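Local coordinates for transcriptional regulator (Pseudomonas aeruginosa, PDB 3E7Q), which probably represses transcription as a TetR-family homodimer, and is expected to bind operator DNA through its N-terminal helix-turn-helix domain, at residues L19-L24 / L61-A65; G86-L92 / V144-L148; F95-F100 / L170-W174. One frame throughout, in Å; residues are numbered along the deposited sequence.

Contact 1 (L19-L24 / L61-A65)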
loop_
_atom_site.group_PDB
_atom_site.type_symbol
_atom_site.label_atom_id
_atom_site.label_comp_id
_atom_site.label_asym_id
_atom_site.label_seq_id
_atom_site.Cartn_x
_atom_site.Cartn_y
_atom_site.Cartn_z
ATOM N N LEU B 19 -0.105 -24.349 10.656
ATOM C CA LEU B 19 -1.199 -23.910 9.801
ATOM C C LEU B 19 -1.100 -22.425 9.359
ATOM O O LEU B 19 -1.442 -22.121 8.205
ATOM C CB LEU B 19 -2.574 -24.192 10.450
ATOM C CG LEU B 19 -3.376 -25.440 9.978
ATOM C CD1 LEU B 19 -3.249 -25.852 8.471
ATOM C CD2 LEU B 19 -3.028 -26.645 10.822
ATOM N N ILE B 20 -0.660 -21.530 10.268
ATOM C CA ILE B 20 -0.519 -20.100 9.985
ATOM C C ILE B 20 0.501 -19.954 8.861
ATOM O O ILE B 20 0.221 -19.288 7.862
ATOM C CB ILE B 20 -0.119 -19.239 11.292
ATOM C CG1 ILE B 20 -1.375 -18.867 12.103
ATOM C CG2 ILE B 20 0.660 -17.964 10.920
ATOM C CD1 ILE B 20 -1.156 -18.704 13.586
ATOM N N GLU B 21 1.654 -20.622 9.012
ATOM C CA GLU B 21 2.712 -20.641 7.971
ATOM C C GLU B 21 2.251 -21.307 6.620
ATOM O O GLU B 21 2.637 -20.846 5.545
ATOM C CB GLU B 21 4.009 -21.307 8.524
ATOM C CG GLU B 21 5.241 -21.307 7.553
ATOM C CD GLU B 21 6.516 -22.061 8.081
ATOM O OE1 GLU B 21 6.558 -23.323 8.045
ATOM O OE2 GLU B 21 7.506 -21.371 8.489
ATOM N N ALA B 22 1.440 -22.372 6.673
ATOM C CA ALA B 22 0.857 -22.947 5.431
ATOM C C ALA B 22 -0.125 -21.969 4.718
ATOM O O ALA B 22 -0.138 -21.856 3.462
ATOM C CB ALA B 22 0.178 -24.291 5.713
ATOM N N THR B 23 -0.933 -21.272 5.526
ATOM C CA THR B 23 -1.857 -20.245 5.050
ATOM C C THR B 23 -1.079 -19.121 4.366
ATOM O O THR B 23 -1.453 -18.702 3.242
ATOM C CB THR B 23 -2.728 -19.712 6.224
ATOM O OG1 THR B 23 -3.374 -20.821 6.843
ATOM C CG2 THR B 23 -3.778 -18.711 5.791
ATOM N N LEU B 24 0.009 -18.634 5.015
ATOM C CA LEU B 24 0.797 -17.568 4.388
ATOM C C LEU B 24 1.442 -17.979 3.038
ATOM O O LEU B 24 1.566 -17.144 2.131
ATOM C CB LEU B 24 1.855 -17.021 5.342
ATOM C CG LEU B 24 1.332 -16.369 6.640
ATOM C CD1 LEU B 24 2.485 -16.303 7.618
ATOM C CD2 LEU B 24 0.662 -15.002 6.339
ATOM N N LEU B 61 -9.007 -19.170 8.723
ATOM C CA LEU B 61 -7.571 -19.451 8.663
ATOM C C LEU B 61 -6.806 -18.208 8.265
ATOM O O LEU B 61 -5.742 -17.945 8.785
ATOM C CB LEU B 61 -7.258 -20.616 7.691
ATOM C CG LEU B 61 -7.612 -21.994 8.231
ATOM C CD1 LEU B 61 -7.730 -23.063 7.095
ATOM C CD2 LEU B 61 -6.600 -22.423 9.311
ATOM N N VAL B 62 -7.355 -17.431 7.356
ATOM C CA VAL B 62 -6.668 -16.213 6.868
ATOM C C VAL B 62 -6.675 -15.119 7.966
ATOM O O VAL B 62 -5.611 -14.545 8.251
ATOM C CB VAL B 62 -7.257 -15.719 5.533
ATOM C CG1 VAL B 62 -6.767 -14.346 5.189
ATOM C CG2 VAL B 62 -6.952 -16.720 4.365
ATOM N N ALA B 63 -7.833 -14.901 8.612
ATOM C CA ALA B 63 -7.919 -14.043 9.797
ATOM C C ALA B 63 -6.934 -14.462 10.889
ATOM O O ALA B 63 -6.252 -13.612 11.471
ATOM C CB ALA B 63 -9.349 -14.010 10.363
ATOM N N GLU B 64 -6.807 -15.753 11.157
ATOM C CA GLU B 64 -5.785 -16.188 12.128
ATOM C C GLU B 64 -4.346 -15.847 11.711
ATOM O O GLU B 64 -3.535 -15.391 12.541
ATOM C CB GLU B 64 -5.838 -17.681 12.399
ATOM C CG GLU B 64 -6.647 -18.153 13.618
ATOM C CD GLU B 64 -6.237 -17.513 14.964
ATOM O OE1 GLU B 64 -5.377 -18.082 15.713
ATOM O OE2 GLU B 64 -6.843 -16.467 15.291
ATOM N N ALA B 65 -4.007 -16.101 10.449
ATOM C CA ALA B 65 -2.702 -15.669 9.904
ATOM C C ALA B 65 -2.484 -14.133 9.977
ATOM O O ALA B 65 -1.371 -13.680 10.295
ATOM C CB ALA B 65 -2.507 -16.153 8.495
HETATM O O HOH W 1 -3.995 -19.797 9.258
#

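Contact 2 (G86-L92 / V144-L148)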
loop_
_atom_site.group_PDB
_atom_site.type_symbol
_atom_site.label_atom_id
_atom_site.label_comp_id
_atom_site.label_asym_id
_atom_site.label_seq_id
_atom_site.Cartn_x
_atom_site.Cartn_y
_atom_site.Cartn_z
ATOM N N GLY B 86 14.006 7.449 27.448
ATOM C CA GLY B 86 12.644 7.764 27.849
ATOM C C GLY B 86 11.900 8.794 27.024
ATOM O O GLY B 86 10.645 8.793 27.058
ATOM N N GLY B 87 12.640 9.664 26.318
ATOM C CA GLY B 87 12.044 10.849 25.667
ATOM C C GLY B 87 11.302 10.592 24.358
ATOM O O GLY B 87 11.486 9.571 23.723
ATOM N N ALA B 88 10.502 11.543 23.895
ATOM C CA ALA B 88 9.589 11.272 22.733
ATOM C C ALA B 88 10.351 10.982 21.408
ATOM O O ALA B 88 10.005 10.014 20.705
ATOM C CB ALA B 88 8.560 12.374 22.565
ATOM N N ARG B 89 11.420 11.759 21.121
ATOM C CA ARG B 89 12.199 11.622 19.875
ATOM C C ARG B 89 13.054 10.358 19.873
ATOM O O ARG B 89 13.088 9.645 18.870
ATOM C CB ARG B 89 13.014 12.895 19.544
ATOM C CG ARG B 89 12.087 14.021 19.148
ATOM C CD ARG B 89 12.398 14.831 17.905
ATOM N NE ARG B 89 12.780 14.105 16.668
ATOM C CZ ARG B 89 13.027 14.726 15.514
ATOM N NH1 ARG B 89 12.842 16.018 15.424
ATOM N NH2 ARG B 89 13.412 14.061 14.453
ATOM N N PRO B 90 13.708 10.032 21.004
ATOM C CA PRO B 90 14.431 8.758 21.021
ATOM C C PRO B 90 13.526 7.502 20.812
ATOM O O PRO B 90 13.929 6.596 20.094
ATOM C CB PRO B 90 15.127 8.761 22.379
ATOM C CG PRO B 90 15.231 10.178 22.764
ATOM C CD PRO B 90 13.915 10.767 22.247
ATOM N N ARG B 91 12.324 7.514 21.400
ATOM C CA ARG B 91 11.278 6.494 21.200
ATOM C C ARG B 91 10.765 6.435 19.745
ATOM O O ARG B 91 10.627 5.346 19.175
ATOM C CB ARG B 91 10.080 6.732 22.133
ATOM C CG ARG B 91 10.356 6.674 23.611
ATOM C CD ARG B 91 9.089 6.762 24.469
ATOM N NE ARG B 91 9.318 6.025 25.708
ATOM C CZ ARG B 91 8.699 6.258 26.881
ATOM N NH1 ARG B 91 7.746 7.192 26.993
ATOM N NH2 ARG B 91 9.028 5.552 27.978
ATOM N N LEU B 92 10.497 7.593 19.139
ATOM C CA LEU B 92 10.151 7.630 17.711
ATOM C C LEU B 92 11.311 7.089 16.817
ATOM O O LEU B 92 11.055 6.330 15.897
ATOM C CB LEU B 92 9.733 9.035 17.215
ATOM C CG LEU B 92 8.355 9.576 17.608
ATOM C CD1 LEU B 92 8.301 11.019 17.336
ATOM C CD2 LEU B 92 7.178 8.812 16.943
ATOM N N VAL B 144 3.119 8.523 21.783
ATOM C CA VAL B 144 4.424 9.183 21.717
ATOM C C VAL B 144 4.340 10.597 21.069
ATOM O O VAL B 144 5.081 11.476 21.444
ATOM C CB VAL B 144 5.599 8.234 21.209
ATOM C CG1 VAL B 144 5.234 7.382 20.107
ATOM C CG2 VAL B 144 6.836 9.059 20.839
ATOM N N LEU B 145 3.408 10.822 20.145
ATOM C CA LEU B 145 3.191 12.135 19.565
ATOM C C LEU B 145 2.622 13.103 20.590
ATOM O O LEU B 145 2.935 14.286 20.539
ATOM C CB LEU B 145 2.330 12.056 18.343
ATOM C CG LEU B 145 3.018 11.371 17.166
ATOM C CD1 LEU B 145 2.002 11.110 16.091
ATOM C CD2 LEU B 145 4.170 12.250 16.696
ATOM N N ARG B 146 1.853 12.565 21.543
ATOM C CA ARG B 146 1.397 13.330 22.690
ATOM C C ARG B 146 2.470 13.680 23.655
ATOM O O ARG B 146 2.465 14.779 24.166
ATOM C CB ARG B 146 0.361 12.581 23.466
ATOM C CG ARG B 146 -0.916 12.592 22.711
ATOM C CD ARG B 146 -2.056 12.182 23.555
ATOM N NE ARG B 146 -3.222 12.417 22.756
ATOM C CZ ARG B 146 -4.295 11.663 22.782
ATOM N NH1 ARG B 146 -4.333 10.609 23.591
ATOM N NH2 ARG B 146 -5.302 11.955 21.958
ATOM N N GLN B 147 3.350 12.736 23.937
ATOM C CA GLN B 147 4.580 13.029 24.703
ATOM C C GLN B 147 5.374 14.137 24.023
ATOM O O GLN B 147 5.717 15.119 24.646
ATOM C CB GLN B 147 5.418 11.747 24.802
ATOM C CG GLN B 147 6.324 11.722 25.950
ATOM C CD GLN B 147 7.344 10.593 25.917
ATOM O OE1 GLN B 147 7.291 9.696 25.093
ATOM N NE2 GLN B 147 8.259 10.644 26.834
ATOM N N LEU B 148 5.598 13.993 22.724
ATOM C CA LEU B 148 6.232 15.025 21.915
ATOM C C LEU B 148 5.611 16.401 22.040
ATOM O O LEU B 148 6.337 17.393 22.225
ATOM C CB LEU B 148 6.303 14.658 20.437
ATOM C CG LEU B 148 7.269 15.425 19.516
ATOM C CD1 LEU B 148 8.735 15.246 19.945
ATOM C CD2 LEU B 148 7.096 14.919 18.083
#

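Contact 3 (F95-F100 / L170-W174)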
loop_
_atom_site.group_PDB
_atom_site.type_symbol
_atom_site.label_atom_id
_atom_site.label_comp_id
_atom_site.label_asym_id
_atom_site.label_seq_id
_atom_site.Cartn_x
_atom_site.Cartn_y
_atom_site.Cartn_z
ATOM N N PHE B 95 11.398 3.378 17.069
ATOM C CA PHE B 95 10.303 2.948 16.187
ATOM C C PHE B 95 10.696 2.937 14.710
ATOM O O PHE B 95 10.489 1.955 14.060
ATOM C CB PHE B 95 9.084 3.834 16.367
ATOM C CG PHE B 95 7.813 3.293 15.784
ATOM C CD1 PHE B 95 6.856 2.655 16.604
ATOM C CD2 PHE B 95 7.471 3.530 14.426
ATOM C CE1 PHE B 95 5.633 2.176 16.047
ATOM C CE2 PHE B 95 6.293 3.050 13.897
ATOM C CZ PHE B 95 5.381 2.362 14.703
ATOM N N PHE B 96 11.274 4.028 14.210
ATOM C CA PHE B 96 11.717 4.127 12.802
ATOM C C PHE B 96 12.779 3.091 12.469
ATOM O O PHE B 96 12.653 2.381 11.471
ATOM C CB PHE B 96 12.247 5.551 12.492
ATOM C CG PHE B 96 11.208 6.665 12.766
ATOM C CD1 PHE B 96 9.828 6.429 12.584
ATOM C CD2 PHE B 96 11.622 7.928 13.177
ATOM C CE1 PHE B 96 8.916 7.399 12.878
ATOM C CE2 PHE B 96 10.703 8.924 13.447
ATOM C CZ PHE B 96 9.352 8.675 13.285
ATOM N N GLU B 97 13.802 2.996 13.307
ATOM C CA GLU B 97 14.821 1.940 13.166
ATOM C C GLU B 97 14.232 0.533 13.123
ATOM O O GLU B 97 14.550 -0.235 12.213
ATOM C CB GLU B 97 15.867 2.030 14.279
ATOM C CG GLU B 97 16.734 3.280 14.183
ATOM C CD GLU B 97 17.790 3.231 13.070
ATOM O OE1 GLU B 97 18.040 2.131 12.477
ATOM O OE2 GLU B 97 18.379 4.322 12.811
ATOM N N ALA B 98 13.360 0.199 14.075
ATOM C CA ALA B 98 12.687 -1.112 13.999
ATOM C C ALA B 98 11.920 -1.281 12.684
ATOM O O ALA B 98 11.958 -2.371 12.053
ATOM C CB ALA B 98 11.798 -1.377 15.177
ATOM N N SER B 99 11.273 -0.201 12.252
ATOM C CA SER B 99 10.434 -0.213 11.031
ATOM C C SER B 99 11.183 -0.529 9.740
ATOM O O SER B 99 10.593 -1.060 8.817
ATOM C CB SER B 99 9.745 1.146 10.825
ATOM O OG SER B 99 8.732 1.394 11.789
ATOM N N PHE B 100 12.461 -0.187 9.675
ATOM C CA PHE B 100 13.269 -0.339 8.478
ATOM C C PHE B 100 14.406 -1.359 8.696
ATOM O O PHE B 100 15.301 -1.497 7.877
ATOM C CB PHE B 100 13.786 1.042 8.035
ATOM C CG PHE B 100 12.695 1.919 7.462
ATOM C CD1 PHE B 100 12.329 1.806 6.158
ATOM C CD2 PHE B 100 12.012 2.856 8.259
ATOM C CE1 PHE B 100 11.271 2.607 5.636
ATOM C CE2 PHE B 100 10.996 3.621 7.752
ATOM C CZ PHE B 100 10.644 3.503 6.448
ATOM N N LEU B 170 4.897 5.805 6.808
ATOM C CA LEU B 170 5.509 4.504 7.085
ATOM C C LEU B 170 5.023 3.412 6.194
ATOM O O LEU B 170 5.831 2.718 5.591
ATOM C CB LEU B 170 5.315 4.091 8.567
ATOM C CG LEU B 170 6.275 4.870 9.450
ATOM C CD1 LEU B 170 5.727 5.069 10.883
ATOM C CD2 LEU B 170 7.586 4.124 9.424
ATOM N N ASP B 171 3.696 3.301 6.067
ATOM C CA ASP B 171 3.039 2.360 5.137
ATOM C C ASP B 171 3.505 2.514 3.730
ATOM O O ASP B 171 3.830 1.512 3.058
ATOM C CB ASP B 171 1.507 2.564 5.102
ATOM C CG ASP B 171 0.794 1.917 6.244
ATOM O OD1 ASP B 171 1.447 1.249 7.049
ATOM O OD2 ASP B 171 -0.438 2.149 6.399
ATOM N N GLY B 172 3.430 3.761 3.250
ATOM C CA GLY B 172 3.856 4.142 1.896
ATOM C C GLY B 172 5.281 3.766 1.646
ATOM O O GLY B 172 5.602 3.213 0.621
ATOM N N LEU B 173 6.161 4.097 2.584
ATOM C CA LEU B 173 7.564 3.739 2.490
ATOM C C LEU B 173 7.840 2.235 2.548
ATOM O O LEU B 173 8.697 1.710 1.837
ATOM C CB LEU B 173 8.345 4.448 3.595
ATOM C CG LEU B 173 8.459 5.989 3.493
ATOM C CD1 LEU B 173 9.128 6.322 4.716
ATOM C CD2 LEU B 173 9.228 6.496 2.225
ATOM N N TRP B 174 7.117 1.538 3.406
ATOM C CA TRP B 174 7.252 0.099 3.504
ATOM C C TRP B 174 6.848 -0.558 2.164
ATOM O O TRP B 174 7.532 -1.421 1.671
ATOM C CB TRP B 174 6.430 -0.427 4.686
ATOM C CG TRP B 174 6.527 -1.885 4.832
ATOM C CD1 TRP B 174 7.510 -2.587 5.469
ATOM C CD2 TRP B 174 5.638 -2.857 4.276
ATOM N NE1 TRP B 174 7.291 -3.937 5.341
ATOM C CE2 TRP B 174 6.132 -4.123 4.624
ATOM C CE3 TRP B 174 4.483 -2.775 3.498
ATOM C CZ2 TRP B 174 5.501 -5.286 4.245
ATOM C CZ3 TRP B 174 3.835 -3.960 3.109
ATOM C CH2 TRP B 174 4.347 -5.185 3.468
#

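Contact 1 (L19-L24 / L61-A65)
The hydroxyl OG1 of Thr23, which faces Leu61 across the contact, is gripped from two directions. It donates to the carbonyl O of Leu19 one turn back, with Thr23 OG1 2.7 Å from Leu19 O, and accepts a hydrogen bond from a water that also donates to Leu61 O, 2.6 Å from the water oxygen. No direct hydrogen bond joins the segments; this water bridges the two by hydrogen bonds. The intrahelical bond comes from above the carbonyl plane of Leu19, on the face opposite the one used by Thr23 N, so both bonds fit on one acceptor.

A chi1 of -55° for Thr23 sets OG1 beside its own backbone N and turns CG2 toward the partner helix. That methyl is lodged among Leu61 O, Val62 and Ala65, with Thr23 CG2 3.9 Å from Ala65 CB. The small Ala65 also receives Leu24, whose CD2 stops 4.0 Å from Ala65 CB, while Ile20 CG1 lies alongside the backbone at Ala65 CA, 4.1 Å away. Ala65 and Thr23 put small groups at the crossing, where the axes of the two short segments pass 9.0 Å apart at -103°.

Beyond the crossing, Thr23 and Leu61 both touch Ile40 of helix 37-44, in the predicted helix-turn-helix; Leu24 and Val62 lean on Phe116 of helix 110-120. Within this TetR-type DNA-binding domain, one threonine thus does two jobs: its methyl joins the apolar packing, while its hydroxyl and the water satisfy polar groups in a largely buried crossing.

Contact 2 (G86-L92 / V144-L148)
Ala88 sits tightly against Leu148 and Val144, its CB only 3.4 Å from Leu148 N. The first turn of helix 88-99 comes close to helix 124-152 at this point, and the axes of the two short helical segments approach to 9.2 Å in a nearly antiparallel sense (150°). Val144 fills the next step: a chi1 of 42° directs CG2 between the helices, where it meets Ala88 O and, at 3.6 Å, Leu92 CG. Leu92 spreads its branches, CD2 against both Val144 methyls and CD1 toward Leu148 CD2. Leu148 CD1 turns instead to the aliphatic part of Arg89, 3.7 Å from Arg89 CG; the guanidinium beyond is held by salt bridges to Asp198, Glu194 and Glu201 of helix 186-204.

Ala88, Leu92, Val144 and Leu148 are buried, whereas the polar side is looser: Gly86 is exposed, Gln147 and Arg91 partly so. Extended, Gln147 uses both ends of its amide. Its NE2 donates in the amide plane to Gly86 O, 3.0 Å away and nearly straight. Its OE1 accepts from Arg91 NH1 at 3.2 Å, the two side chains crossing at about a right angle and the donor standing above the carbonyl plane. Gly86 O also lies over the centre of one face of the Arg91 guanidinium. Gly87 occupies the N-cap position, and Glu151 OE2 accepts from Ala88 N. An apolar seam of alanine, valine and leucines, flanked by a glutamine bonded to the preceding loop and to an arginine, joins two near-antiparallel helices here, as in the all-helical regulatory domain of TetR-family repressors.

Contact 3 (F95-F100 / L170-W174)
Leu170 meets Phe95, Phe96, Ser99 and Phe100 in the helical core of the TetR-type regulatory domain, where segments of helices 88-99 and 159-179 run 26° from parallel. The axes of these short segments lie 12.1 Å apart, a wide spacing bridged by long side chains rather than by backbone contact.

The apolar interactions divide between the two branches of Leu170. CD1 approaches the edges of two aromatic rings, touching Phe95 CE2 at 3.7 Å and standing farther from Phe96. CD2 turns the other way, to Ser99 and to Phe100 CE2, which is 3.8 Å off. Leu173 continues the row: its CB lies in the plane of the Phe100 ring at the edge, and CD1 comes to 3.6 Å from Phe100 CZ. Leu173 also packs on Ala168 of the second subunit, placing this layer beside the dimer interface; Phe95 also touches Leu77 of helix 58-82 and Leu140 of helix 124-152.

No hydrogen bond crosses between the two segments; Ser99 bonds within its own helix. With chi1 at -70°, Ser99 OG swings back beside its own N, and OG and CB both lie against Leu170 CD2. Ser99 OG donates to Phe95 O at 2.9 Å, from the carbonyl face opposite Ser99 N.

Contacts 2 and 3 share helix 88-99, at its beginning and toward its end, and pack it on the successive helices 124-152 and 159-179; their centres are 16 Å apart. Contact 1 belongs to the DNA-binding end, on the other side of the chain's centre, 34 Å from contact 2 centre to centre; helix 58-82, which it uses, leads toward helix 88-99. Contacts 1 and 3 are buried, but differ in chemistry: a threonine and an alanine at the crossing with a bridging water in the former, aromatic and leucine packing between more widely spaced axes in the latter. Contact 2 lies partly at the surface, and it alone has direct hydrogen bonds between its segments.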